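Local coordinates for protein 3-oxo-tetronate kinase (Haemophilus influenzae, PDB 1YZY) that catalyses the ATP-dependent phosphorylation of 3-oxo-tetronate to 3-oxo-tetronate 4-phosphate, a step of carbohydrate metabolism, at residues A[234-246]-A[371-384]. Residues are numbered along the deposited sequence; the frame is centred on the assembly and turned at random.
Sequences GKKGTNAFTPTKG and HIGKQIAPGVPWLK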
loop_
_atom_site.group_PDB
_atom_site.type_symbol
_atom_site.label_atom_id
_atom_site.label_comp_id
_atom_site.label_asym_id
_atom_site.label_seq_id
_atom_site.Cartn_x
_atom_site.Cartn_y
_atom_site.Cartn_z
ATOM N N GLY A 234 7.251 -9.136 -18.618
ATOM C CA GLY A 234 8.516 -8.664 -18.074
ATOM C C GLY A 234 8.703 -7.158 -17.991
ATOM O O GLY A 234 9.757 -6.689 -17.562
ATOM N N LYS A 235 7.696 -6.401 -18.410
ATOM C CA LYS A 235 7.757 -4.944 -18.393
ATOM C C LYS A 235 7.995 -4.418 -16.986
ATOM O O LYS A 235 7.627 -5.054 -16.004
ATOM C CB LYS A 235 6.459 -4.366 -18.963
ATOM C CG LYS A 235 6.451 -2.852 -19.137
ATOM C CD LYS A 235 7.374 -2.410 -20.267
ATOM C CE LYS A 235 7.646 -0.908 -20.211
ATOM N NZ LYS A 235 8.445 -0.520 -19.005
ATOM N N LYS A 236 8.673 -3.282 -16.887
ATOM C CA LYS A 236 8.937 -2.676 -15.587
ATOM C C LYS A 236 8.212 -1.333 -15.443
ATOM O O LYS A 236 7.439 -0.935 -16.325
ATOM C CB LYS A 236 10.441 -2.511 -15.372
ATOM C CG LYS A 236 11.186 -3.829 -15.213
ATOM C CD LYS A 236 10.829 -4.515 -13.907
ATOM C CE LYS A 236 11.597 -5.814 -13.733
ATOM N NZ LYS A 236 11.429 -6.378 -12.360
ATOM N N GLY A 237 8.444 -0.646 -14.327
ATOM C CA GLY A 237 7.786 0.631 -14.097
ATOM C C GLY A 237 8.497 1.845 -14.672
ATOM O O GLY A 237 8.285 2.965 -14.200
ATOM N N THR A 238 9.355 1.630 -15.665
ATOM C CA THR A 238 10.103 2.720 -16.292
ATOM C C THR A 238 9.220 3.725 -17.018
ATOM O O THR A 238 9.601 4.885 -17.175
ATOM C CB THR A 238 11.187 2.191 -17.277
ATOM O OG1 THR A 238 10.696 1.045 -17.987
ATOM C CG2 THR A 238 12.440 1.806 -16.522
ATOM N N ASN A 239 8.039 3.281 -17.440
ATOM C CA ASN A 239 7.101 4.134 -18.163
ATOM C C ASN A 239 5.851 4.494 -17.360
ATOM O O ASN A 239 4.791 4.786 -17.928
ATOM C CB ASN A 239 6.704 3.484 -19.491
ATOM C CG ASN A 239 7.857 3.412 -20.466
ATOM O OD1 ASN A 239 8.338 4.437 -20.952
ATOM N ND2 ASN A 239 8.315 2.199 -20.755
ATOM N N ALA A 240 5.946 4.383 -16.039
ATOM C CA ALA A 240 4.827 4.751 -15.183
ATOM C C ALA A 240 4.800 6.281 -15.208
ATOM O O ALA A 240 5.852 6.929 -15.255
ATOM C CB ALA A 240 5.043 4.231 -13.773
ATOM N N PHE A 241 3.599 6.849 -15.209
ATOM C CA PHE A 241 3.427 8.295 -15.274
ATOM C C PHE A 241 4.054 9.113 -14.152
ATOM O O PHE A 241 4.340 8.609 -13.061
ATOM C CB PHE A 241 1.936 8.645 -15.379
ATOM C CG PHE A 241 1.163 8.469 -14.088
ATOM C CD1 PHE A 241 1.180 9.460 -13.102
ATOM C CD2 PHE A 241 0.410 7.319 -13.861
ATOM C CE1 PHE A 241 0.462 9.312 -11.913
ATOM C CE2 PHE A 241 -0.314 7.159 -12.679
ATOM C CZ PHE A 241 -0.285 8.161 -11.701
ATOM N N THR A 242 4.251 10.392 -14.446
ATOM C CA THR A 242 4.771 11.387 -13.506
ATOM C C THR A 242 3.883 12.639 -13.705
ATOM O O THR A 242 3.043 12.676 -14.608
ATOM C CB THR A 242 6.290 11.725 -13.738
ATOM O OG1 THR A 242 6.542 12.032 -15.116
ATOM C CG2 THR A 242 7.162 10.574 -13.314
ATOM N N PRO A 243 3.973 13.627 -12.806
ATOM C CA PRO A 243 3.130 14.804 -13.012
ATOM C C PRO A 243 3.519 15.573 -14.267
ATOM O O PRO A 243 4.687 15.588 -14.659
ATOM C CB PRO A 243 3.423 15.647 -11.771
ATOM C CG PRO A 243 3.762 14.639 -10.744
ATOM C CD PRO A 243 4.664 13.712 -11.510
ATOM N N THR A 244 2.530 16.151 -14.934
ATOM C CA THR A 244 2.806 16.967 -16.107
ATOM C C THR A 244 3.115 18.363 -15.567
ATOM O O THR A 244 2.789 18.666 -14.416
ATOM C CB THR A 244 1.603 17.025 -17.075
ATOM O OG1 THR A 244 0.374 16.891 -16.342
ATOM C CG2 THR A 244 1.712 15.921 -18.130
ATOM N N LYS A 245 3.781 19.191 -16.369
ATOM C CA LYS A 245 4.126 20.546 -15.937
ATOM C C LYS A 245 2.937 21.328 -15.383
ATOM O O LYS A 245 1.925 21.523 -16.069
ATOM C CB LYS A 245 4.791 21.330 -17.072
ATOM C CG LYS A 245 6.318 21.341 -17.017
ATOM C CD LYS A 245 6.868 22.614 -16.369
ATOM C CE LYS A 245 6.410 22.789 -14.924
ATOM N NZ LYS A 245 6.788 21.643 -14.045
ATOM N N GLY A 246 3.096 21.787 -14.144
ATOM C CA GLY A 246 2.067 22.546 -13.454
ATOM C C GLY A 246 2.624 23.132 -12.170
ATOM O O GLY A 246 3.813 22.981 -11.886
ATOM N N HIS A 371 -4.305 6.702 -9.112
ATOM C CA HIS A 371 -3.655 5.927 -10.147
ATOM C C HIS A 371 -2.191 5.807 -9.698
ATOM O O HIS A 371 -1.573 6.852 -9.475
ATOM C CB HIS A 371 -3.586 6.721 -11.449
ATOM C CG HIS A 371 -4.869 6.727 -12.212
ATOM N ND1 HIS A 371 -5.117 5.875 -13.267
ATOM C CD2 HIS A 371 -5.992 7.469 -12.057
ATOM C CE1 HIS A 371 -6.337 6.086 -13.725
ATOM N NE2 HIS A 371 -6.889 7.049 -13.008
ATOM N N ILE A 372 -1.636 4.603 -9.569
ATOM C CA ILE A 372 -0.248 4.547 -9.108
ATOM C C ILE A 372 0.763 4.758 -10.240
ATOM O O ILE A 372 0.675 4.123 -11.307
ATOM C CB ILE A 372 -0.026 3.170 -8.449
ATOM C CG1 ILE A 372 -1.227 2.804 -7.568
ATOM C CG2 ILE A 372 1.253 3.194 -7.612
ATOM C CD1 ILE A 372 -1.245 3.487 -6.216
ATOM N N GLY A 373 1.704 5.670 -10.000
ATOM C CA GLY A 373 2.711 6.003 -10.989
ATOM C C GLY A 373 4.146 5.703 -10.612
ATOM O O GLY A 373 4.415 4.951 -9.674
ATOM N N LYS A 374 5.069 6.343 -11.325
ATOM C CA LYS A 374 6.502 6.141 -11.131
ATOM C C LYS A 374 7.005 6.295 -9.707
ATOM O O LYS A 374 6.647 7.229 -8.997
ATOM C CB LYS A 374 7.291 7.040 -12.072
ATOM C CG LYS A 374 8.642 6.493 -12.471
ATOM C CD LYS A 374 9.042 7.088 -13.799
ATOM C CE LYS A 374 10.453 6.723 -14.175
ATOM N NZ LYS A 374 10.846 7.471 -15.400
ATOM N N GLN A 375 7.869 5.366 -9.317
ATOM C CA GLN A 375 8.447 5.336 -7.986
ATOM C C GLN A 375 9.535 6.387 -7.781
ATOM O O GLN A 375 10.573 6.360 -8.443
ATOM C CB GLN A 375 8.997 3.932 -7.705
ATOM C CG GLN A 375 9.585 3.732 -6.317
ATOM C CD GLN A 375 9.939 2.277 -6.028
ATOM O OE1 GLN A 375 9.062 1.430 -5.863
ATOM N NE2 GLN A 375 11.229 1.988 -5.955
ATOM N N ILE A 376 9.269 7.325 -6.878
ATOM C CA ILE A 376 10.211 8.387 -6.540
ATOM C C ILE A 376 11.271 7.781 -5.632
ATOM O O ILE A 376 12.462 8.064 -5.756
ATOM C CB ILE A 376 9.505 9.538 -5.776
ATOM C CG1 ILE A 376 8.452 10.193 -6.665
ATOM C CG2 ILE A 376 10.511 10.572 -5.312
ATOM C CD1 ILE A 376 7.585 11.169 -5.926
ATOM N N ALA A 377 10.805 6.978 -4.685
ATOM C CA ALA A 377 11.657 6.291 -3.725
ATOM C C ALA A 377 10.874 5.057 -3.272
ATOM O O ALA A 377 9.659 4.981 -3.480
ATOM C CB ALA A 377 11.965 7.203 -2.536
ATOM N N PRO A 378 11.561 4.053 -2.692
ATOM C CA PRO A 378 10.819 2.866 -2.254
ATOM C C PRO A 378 9.735 3.286 -1.267
ATOM O O PRO A 378 10.029 3.892 -0.230
ATOM C CB PRO A 378 11.901 2.013 -1.578
ATOM C CG PRO A 378 13.146 2.397 -2.307
ATOM C CD PRO A 378 13.000 3.903 -2.408
ATOM N N GLY A 379 8.490 2.982 -1.614
ATOM C CA GLY A 379 7.367 3.330 -0.763
ATOM C C GLY A 379 6.746 4.680 -1.080
ATOM O O GLY A 379 5.733 5.048 -0.488
ATOM N N VAL A 380 7.342 5.421 -2.012
ATOM C CA VAL A 380 6.817 6.730 -2.387
ATOM C C VAL A 380 6.584 6.894 -3.895
ATOM O O VAL A 380 7.425 7.439 -4.606
ATOM C CB VAL A 380 7.744 7.881 -1.914
ATOM C CG1 VAL A 380 7.011 9.209 -1.991
ATOM C CG2 VAL A 380 8.234 7.634 -0.499
ATOM N N PRO A 381 5.478 6.345 -4.417
ATOM C CA PRO A 381 5.222 6.499 -5.851
ATOM C C PRO A 381 4.483 7.822 -6.147
ATOM O O PRO A 381 4.024 8.514 -5.226
ATOM C CB PRO A 381 4.327 5.294 -6.154
ATOM C CG PRO A 381 3.531 5.157 -4.901
ATOM C CD PRO A 381 4.580 5.332 -3.827
ATOM N N TRP A 382 4.431 8.202 -7.418
ATOM C CA TRP A 382 3.706 9.399 -7.812
ATOM C C TRP A 382 2.260 8.946 -7.943
ATOM O O TRP A 382 1.997 7.831 -8.405
ATOM C CB TRP A 382 4.214 9.945 -9.156
ATOM C CG TRP A 382 5.145 11.097 -8.995
ATOM C CD1 TRP A 382 6.464 11.146 -9.349
ATOM C CD2 TRP A 382 4.844 12.357 -8.376
ATOM N NE1 TRP A 382 7.010 12.357 -8.979
ATOM C CE2 TRP A 382 6.038 13.119 -8.381
ATOM C CE3 TRP A 382 3.684 12.918 -7.816
ATOM C CZ2 TRP A 382 6.104 14.415 -7.845
ATOM C CZ3 TRP A 382 3.750 14.203 -7.284
ATOM C CH2 TRP A 382 4.955 14.937 -7.302
ATOM N N LEU A 383 1.327 9.797 -7.528
ATOM C CA LEU A 383 -0.089 9.465 -7.587
ATOM C C LEU A 383 -0.873 10.483 -8.411
ATOM O O LEU A 383 -0.370 11.542 -8.757
ATOM C CB LEU A 383 -0.672 9.442 -6.169
ATOM C CG LEU A 383 -0.059 8.598 -5.049
ATOM C CD1 LEU A 383 -0.681 8.987 -3.698
ATOM C CD2 LEU A 383 -0.279 7.119 -5.327
ATOM N N LYS A 384 -2.084 10.113 -8.790
ATOM C CA LYS A 384 -2.964 11.017 -9.496
ATOM C C LYS A 384 -4.355 10.603 -9.096
ATOM O O LYS A 384 -4.711 9.435 -9.193
ATOM C CB LYS A 384 -2.837 10.957 -11.010
ATOM C CG LYS A 384 -3.606 12.118 -11.658
ATOM C CD LYS A 384 -3.698 12.026 -13.162
ATOM C CE LYS A 384 -4.831 11.113 -13.606
ATOM N NZ LYS A 384 -6.165 11.597 -13.145
HETATM O O HOH W 1 8.796 3.328 -11.258
#
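The irregular linker 234-246 crosses one face of the beta hairpin 371-384, tied to it by a single direct backbone hydrogen bond from Lys-374 N to Phe-241 O at 2.9 Å. A classic bulge, Ile-376 and Ala-377 facing Val-380, and a type II turn shape the hairpin's end. The linker leads from helix 221-232 to strand 248-252, while strand 369-375 pairs with strand 26-30, which is consistent with a place at the junction of the sugar-binding and nucleotide-binding domains.

Phe-241 starts out pointing away from the hairpin, but a chi1 of 74°, with CG between the backbone N and carbonyl carbon, folds its ring back onto the strands. Gly-373 CA lies over one face of the Phe-241 ring, 3.8 Å from its centroid, a CH-pi contact; glycine suits this place because a CB here would run into Phe-241 O. Ala-240, with its small methyl, fits close against the Lys-374 backbone. The extended chain of Lys-374 passes alongside Thr-242, whose CG2 comes 3.7 Å from Lys-374 CB, while Lys-374 NZ makes a weak hydrogen bond to Thr-238 O. A water takes the N-H of Gln-375 and donates to Gly-237 O, bridging the two backbones.

Trp-382 offers a broad apolar surface, held by its NE1 bond to Ala-408 O and covered on the face opposite the linker by Ile-376 CD1. Across the near face lies the rigid ring of Pro-243 in a CH-pi contact, its CG 3.3 Å from the centroid of the Trp-382 six-membered ring and only 7° off the normal.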